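DTDP-4-dehydrorhamnose Reductase (PDB 5U9C) probably reduces dTDP-4-dehydro-beta-L-rhamnose to dTDP-beta-L-rhamnose with NADPH, in the pathway that makes dTDP-L-rhamnose. Local coordinates at residues T67-C72 with L252-P257; L71-P76 with M127-R132. One frame throughout, in Å; residues are numbered along the deposited sequence. Where two conformers were deposited one is given.

Contact 1: residues T67-C72 with L252-P257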
loop_
_atom_site.group_PDB
_atom_site.type_symbol
_atom_site.label_atom_id
_atom_site.label_comp_id
_atom_site.label_asym_id
_atom_site.label_seq_id
_atom_site.Cartn_x
_atom_site.Cartn_y
_atom_site.Cartn_z
ATOM N N THR D 67 -15.487 -23.147 8.721
ATOM C CA THR D 67 -15.877 -22.135 7.748
ATOM C C THR D 67 -16.518 -20.876 8.347
ATOM O O THR D 67 -16.921 -19.993 7.607
ATOM C CB THR D 67 -16.851 -22.750 6.721
ATOM O OG1 THR D 67 -17.991 -23.244 7.417
ATOM C CG2 THR D 67 -16.172 -23.913 5.974
ATOM N N ASP D 68 -16.637 -20.807 9.671
ATOM C CA ASP D 68 -17.128 -19.581 10.328
ATOM C C ASP D 68 -15.937 -18.610 10.310
ATOM O O ASP D 68 -15.036 -18.685 11.139
ATOM C CB ASP D 68 -17.593 -19.879 11.760
ATOM C CG ASP D 68 -18.147 -18.658 12.463
ATOM O OD1 ASP D 68 -17.757 -17.510 12.118
ATOM O OD2 ASP D 68 -18.965 -18.852 13.380
ATOM N N VAL D 69 -15.943 -17.726 9.321
ATOM C CA VAL D 69 -14.858 -16.762 9.100
ATOM C C VAL D 69 -14.530 -15.894 10.331
ATOM O O VAL D 69 -13.361 -15.625 10.631
ATOM C CB VAL D 69 -15.192 -15.867 7.869
ATOM C CG1 VAL D 69 -14.101 -14.844 7.612
ATOM C CG2 VAL D 69 -15.403 -16.741 6.633
ATOM N N ASP D 70 -15.567 -15.466 11.040
ATOM C CA ASP D 70 -15.407 -14.623 12.210
ATOM C C ASP D 70 -14.836 -15.367 13.406
ATOM O O ASP D 70 -13.995 -14.819 14.156
ATOM C CB ASP D 70 -16.730 -13.957 12.508
ATOM C CG ASP D 70 -17.153 -13.045 11.366
ATOM O OD1 ASP D 70 -16.348 -12.138 11.039
ATOM O OD2 ASP D 70 -18.257 -13.252 10.795
ATOM N N LEU D 71 -15.264 -16.615 13.577
ATOM C CA LEU D 71 -14.720 -17.459 14.642
ATOM C C LEU D 71 -13.218 -17.668 14.358
ATOM O O LEU D 71 -12.399 -17.601 15.274
ATOM C CB LEU D 71 -15.455 -18.797 14.717
ATOM C CG LEU D 71 -14.910 -19.845 15.698
ATOM C CD1 LEU D 71 -14.944 -19.294 17.115
ATOM C CD2 LEU D 71 -15.717 -21.135 15.589
ATOM N N CYS D 72 -12.870 -17.877 13.083
ATOM C CA CYS D 72 -11.459 -18.058 12.689
ATOM C C CYS D 72 -10.612 -16.847 13.038
ATOM O O CYS D 72 -9.442 -17.009 13.398
ATOM C CB CYS D 72 -11.316 -18.348 11.201
ATOM S SG CYS D 72 -11.849 -19.992 10.662
ATOM N N LEU D 252 -18.408 -7.185 12.244
ATOM C CA LEU D 252 -17.958 -8.569 12.226
ATOM C C LEU D 252 -16.499 -8.606 12.653
ATOM O O LEU D 252 -15.802 -7.623 12.493
ATOM C CB LEU D 252 -18.086 -9.124 10.815
ATOM C CG LEU D 252 -19.487 -9.137 10.184
ATOM C CD1 LEU D 252 -19.394 -9.319 8.670
ATOM C CD2 LEU D 252 -20.384 -10.181 10.825
ATOM N N SER D 253 -16.045 -9.721 13.219
ATOM C CA SER D 253 -14.645 -9.830 13.671
ATOM C C SER D 253 -13.639 -9.833 12.517
ATOM O O SER D 253 -12.621 -9.169 12.578
ATOM C CB SER D 253 -14.444 -11.115 14.466
ATOM O OG SER D 253 -15.164 -11.096 15.664
ATOM N N ALA D 254 -13.940 -10.584 11.467
ATOM C CA ALA D 254 -13.012 -10.744 10.367
ATOM C C ALA D 254 -13.127 -9.669 9.312
ATOM O O ALA D 254 -14.223 -9.398 8.848
ATOM C CB ALA D 254 -13.222 -12.089 9.705
ATOM N N PRO D 255 -11.991 -9.076 8.921
ATOM C CA PRO D 255 -11.999 -8.132 7.810
ATOM C C PRO D 255 -12.485 -8.830 6.529
ATOM O O PRO D 255 -12.145 -10.005 6.296
ATOM C CB PRO D 255 -10.509 -7.778 7.614
ATOM C CG PRO D 255 -9.809 -8.206 8.835
ATOM C CD PRO D 255 -10.644 -9.251 9.507
ATOM N N ARG D 256 -13.281 -8.131 5.729
ATOM C CA ARG D 256 -13.761 -8.653 4.446
ATOM C C ARG D 256 -13.188 -7.728 3.345
ATOM O O ARG D 256 -13.163 -6.510 3.505
ATOM C CB ARG D 256 -15.292 -8.667 4.352
ATOM C CG ARG D 256 -16.069 -9.467 5.401
ATOM C CD ARG D 256 -15.633 -10.906 5.471
ATOM N NE ARG D 256 -16.654 -11.793 6.037
ATOM C CZ ARG D 256 -16.939 -11.939 7.328
ATOM N NH1 ARG D 256 -17.877 -12.796 7.677
ATOM N NH2 ARG D 256 -16.323 -11.232 8.270
ATOM N N PRO D 257 -12.721 -8.298 2.232
ATOM C CA PRO D 257 -12.161 -7.434 1.174
ATOM C C PRO D 257 -13.267 -6.715 0.400
ATOM O O PRO D 257 -14.434 -7.087 0.517
ATOM C CB PRO D 257 -11.439 -8.433 0.259
ATOM C CG PRO D 257 -12.200 -9.717 0.452
ATOM C CD PRO D 257 -12.784 -9.716 1.829
#

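Contact 2: residues L71-P76 with M127-R132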
loop_
_atom_site.group_PDB
_atom_site.type_symbol
_atom_site.label_atom_id
_atom_site.label_comp_id
_atom_site.label_asym_id
_atom_site.label_seq_id
_atom_site.Cartn_x
_atom_site.Cartn_y
_atom_site.Cartn_z
ATOM N N LEU D 71 -15.264 -16.615 13.577
ATOM C CA LEU D 71 -14.720 -17.459 14.642
ATOM C C LEU D 71 -13.218 -17.668 14.358
ATOM O O LEU D 71 -12.399 -17.601 15.274
ATOM C CB LEU D 71 -15.455 -18.797 14.717
ATOM C CG LEU D 71 -14.910 -19.845 15.698
ATOM C CD1 LEU D 71 -14.944 -19.294 17.115
ATOM C CD2 LEU D 71 -15.717 -21.135 15.589
ATOM N N CYS D 72 -12.870 -17.877 13.083
ATOM C CA CYS D 72 -11.459 -18.058 12.689
ATOM C C CYS D 72 -10.612 -16.847 13.038
ATOM O O CYS D 72 -9.442 -17.009 13.398
ATOM C CB CYS D 72 -11.316 -18.348 11.201
ATOM S SG CYS D 72 -11.849 -19.992 10.662
ATOM N N GLU D 73 -11.188 -15.638 12.919
ATOM C CA GLU D 73 -10.470 -14.416 13.284
ATOM C C GLU D 73 -10.265 -14.302 14.810
ATOM O O GLU D 73 -9.172 -13.954 15.261
ATOM C CB GLU D 73 -11.184 -13.173 12.775
ATOM C CG GLU D 73 -10.289 -11.961 12.678
ATOM C CD GLU D 73 -9.276 -12.054 11.535
ATOM O OE1 GLU D 73 -9.315 -13.015 10.737
ATOM O OE2 GLU D 73 -8.432 -11.157 11.439
ATOM N N ARG D 74 -11.286 -14.618 15.597
ATOM C CA ARG D 74 -11.162 -14.565 17.062
ATOM C C ARG D 74 -10.265 -15.678 17.605
ATOM O O ARG D 74 -9.572 -15.484 18.607
ATOM C CB ARG D 74 -12.533 -14.708 17.750
ATOM C CG ARG D 74 -13.508 -13.602 17.421
ATOM C CD ARG D 74 -14.743 -13.670 18.311
ATOM N NE ARG D 74 -15.551 -14.857 18.085
ATOM C CZ ARG D 74 -16.468 -14.978 17.119
ATOM N NH1 ARG D 74 -17.121 -16.099 17.010
ATOM N NH2 ARG D 74 -16.708 -14.008 16.239
ATOM N N GLU D 75 -10.343 -16.848 16.970
ATOM C CA GLU D 75 -9.608 -18.050 17.402
ATOM C C GLU D 75 -8.792 -18.628 16.266
ATOM O O GLU D 75 -9.102 -19.703 15.742
ATOM C CB GLU D 75 -10.584 -19.112 17.938
ATOM C CG GLU D 75 -11.294 -18.664 19.196
ATOM C CD GLU D 75 -12.274 -19.691 19.735
ATOM O OE1 GLU D 75 -12.097 -20.919 19.497
ATOM O OE2 GLU D 75 -13.229 -19.244 20.392
ATOM N N PRO D 76 -7.721 -17.916 15.874
ATOM C CA PRO D 76 -6.907 -18.434 14.762
ATOM C C PRO D 76 -6.358 -19.836 15.022
ATOM O O PRO D 76 -6.112 -20.560 14.060
ATOM C CB PRO D 76 -5.789 -17.400 14.607
ATOM C CG PRO D 76 -5.845 -16.538 15.819
ATOM C CD PRO D 76 -7.222 -16.644 16.402
HETATM N N MSE D 127 -6.939 -11.747 3.380
HETATM C CA MSE D 127 -7.294 -10.585 4.212
HETATM C C MSE D 127 -7.622 -10.959 5.628
HETATM O O MSE D 127 -7.770 -10.089 6.467
HETATM C CB MSE D 127 -8.576 -10.057 3.567
HETATM C CG MSE D 127 -9.033 -8.662 3.988
HETATM SE SE MSE D 127 -8.502 -7.404 2.582
HETATM C CE MSE D 127 -8.996 -5.805 3.620
ATOM N N ASN D 128 -7.716 -12.251 5.916
ATOM C CA ASN D 128 -8.124 -12.709 7.249
ATOM C C ASN D 128 -7.594 -14.102 7.585
ATOM O O ASN D 128 -7.004 -14.780 6.722
ATOM C CB ASN D 128 -9.656 -12.626 7.361
ATOM C CG ASN D 128 -10.385 -13.241 6.164
ATOM O OD1 ASN D 128 -10.029 -14.322 5.670
ATOM N ND2 ASN D 128 -11.446 -12.572 5.723
ATOM N N TYR D 129 -7.772 -14.528 8.838
ATOM C CA TYR D 129 -7.247 -15.828 9.258
ATOM C C TYR D 129 -7.895 -17.027 8.587
ATOM O O TYR D 129 -7.217 -17.996 8.316
ATOM C CB TYR D 129 -7.157 -15.966 10.793
ATOM C CG TYR D 129 -5.994 -15.161 11.367
ATOM C CD1 TYR D 129 -4.670 -15.562 11.141
ATOM C CD2 TYR D 129 -6.211 -13.969 12.088
ATOM C CE1 TYR D 129 -3.608 -14.822 11.653
ATOM C CE2 TYR D 129 -5.148 -13.226 12.604
ATOM C CZ TYR D 129 -3.855 -13.655 12.388
ATOM O OH TYR D 129 -2.811 -12.910 12.854
ATOM N N TYR D 130 -9.189 -16.936 8.273
ATOM C CA TYR D 130 -9.858 -18.002 7.557
ATOM C C TYR D 130 -9.147 -18.217 6.215
ATOM O O TYR D 130 -8.736 -19.339 5.886
ATOM C CB TYR D 130 -11.341 -17.682 7.328
ATOM C CG TYR D 130 -11.986 -18.657 6.372
ATOM C CD1 TYR D 130 -12.147 -19.997 6.732
ATOM C CD2 TYR D 130 -12.394 -18.261 5.104
ATOM C CE1 TYR D 130 -12.687 -20.913 5.858
ATOM C CE2 TYR D 130 -12.970 -19.176 4.228
ATOM C CZ TYR D 130 -13.098 -20.495 4.608
ATOM O OH TYR D 130 -13.654 -21.416 3.764
ATOM N N GLY D 131 -8.975 -17.130 5.470
ATOM C CA GLY D 131 -8.310 -17.195 4.157
ATOM C C GLY D 131 -6.881 -17.728 4.236
ATOM O O GLY D 131 -6.475 -18.580 3.420
ATOM N N ARG D 132 -6.121 -17.260 5.234
ATOM C CA ARG D 132 -4.771 -17.745 5.441
ATOM C C ARG D 132 -4.756 -19.262 5.699
ATOM O O ARG D 132 -3.913 -19.978 5.157
ATOM C CB ARG D 132 -4.126 -17.030 6.625
ATOM C CG ARG D 132 -3.844 -15.560 6.381
ATOM C CD ARG D 132 -3.418 -14.822 7.637
ATOM N NE ARG D 132 -3.321 -13.409 7.358
ATOM C CZ ARG D 132 -4.006 -12.431 7.933
ATOM N NH1 ARG D 132 -4.768 -12.639 8.998
ATOM N NH2 ARG D 132 -3.801 -11.182 7.518
HETATM O O HOH W 1 -10.905 -15.010 9.559
HETATM O O HOH W 2 -6.344 -10.564 9.883
#

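Contact 1: residues T67-C72 with L252-P257
Asp70 carries its CG beside the backbone N and anti to the carbonyl carbon (chi1 -63°), while Arg256 bends at chi2 (-55°), and together these turns bring carboxylate and guanidinium within bonding range. The pairing ties the first turn of helix 69-74, in the Rossmann-type part of the reductase, to the loop between strands 241-245 and 261-262. It is an end-on salt bridge with one nitrogen for each oxygen: Arg256 NH2 gives to Asp70 OD1 at 2.9 Å and Arg256 NH1 to Asp70 OD2 at 3.2 Å. The two planes are inclined to each other, so NH1 meets OD2 from above the carboxylate. Asp70 OD1 is gripped a second time by the backbone, Ala254 N reaching it at 2.9 Å in a nearly straight bond. Arg256 NH2 also donates to Ala254 O (2.8 Å), which together with the salt bridge holds the guanidinium in a fixed orientation. One face of that group is covered by Val69 CG1, over its centre, and the other by Leu252 CD1, nearer the rim. Arg256 binds (R)-malate in a structure of this protein, although none is bound in this chain, and Asp70 thus fixes the orientation of a ligand-binding arginine. Asp68 is the N-cap of this helix, its OD1 accepting from Leu71 N. The same Val69 CG1 packs against Ala254 CB at 3.6 Å.

Contact 2: residues L71-P76 with M127-R132
Pro76 CB lies over one face of the Tyr129 ring, 4.2 Å from its centroid in a CH-pi contact, and Arg132 NH1 sits over the centre of the opposite face. The Tyr130 ring is met differently: Cys72 SG comes to its edge, 5.2 Å from the centroid, as a sulfur-aromatic contact, while the CB atoms of Cys72 and Tyr130 touch at 3.9 Å. Glu73 reaches across to Tyr129, its chain bent at chi2 (72°), and OE1 accepts from Tyr129 N at 2.9 Å through its syn lone pair, in a bond of 174°. Helix 69-74 thereby grips the first turn of helix 129-144, where Tyr130 begins a Tyr-x-x-x-Lys pattern consistent with the extended short-chain dehydrogenase/reductase family. Two waters extend the hold of the carboxylate. Water 1 donates to Glu73 OE1 and accepts from Tyr130 N, and water 2 donates to Glu73 OE2 and accepts from Arg132 NH1 at 2.8 Å, linking two groups that are probably oppositely charged. Beyond the ring, Tyr129 OH is hydrogen-bonded to Asp122 and Lys115 of the third subunit.

From the N terminus the chain lays down strands 7-11, 31-34 and 59-62 of the parallel sheet before helix 69-74, from which both contacts start; their first segments overlap at Leu71 and Cys72. Contact 2 closes the shorter loop, running through helix 76-97 and strand 100-106 to the start of helix 129-144. Contact 1 closes a far longer one, ending in the loop before strand 261-262, and the whole span of contact 2 falls within it. One helix thus joins a neighbouring helix beside the sheet to the late loop carrying Arg256. The centres are about 6 Å apart, and the two far segments meet: in the conformer given, Asn128 ND2 probably donates to Pro255 O at 2.7 Å.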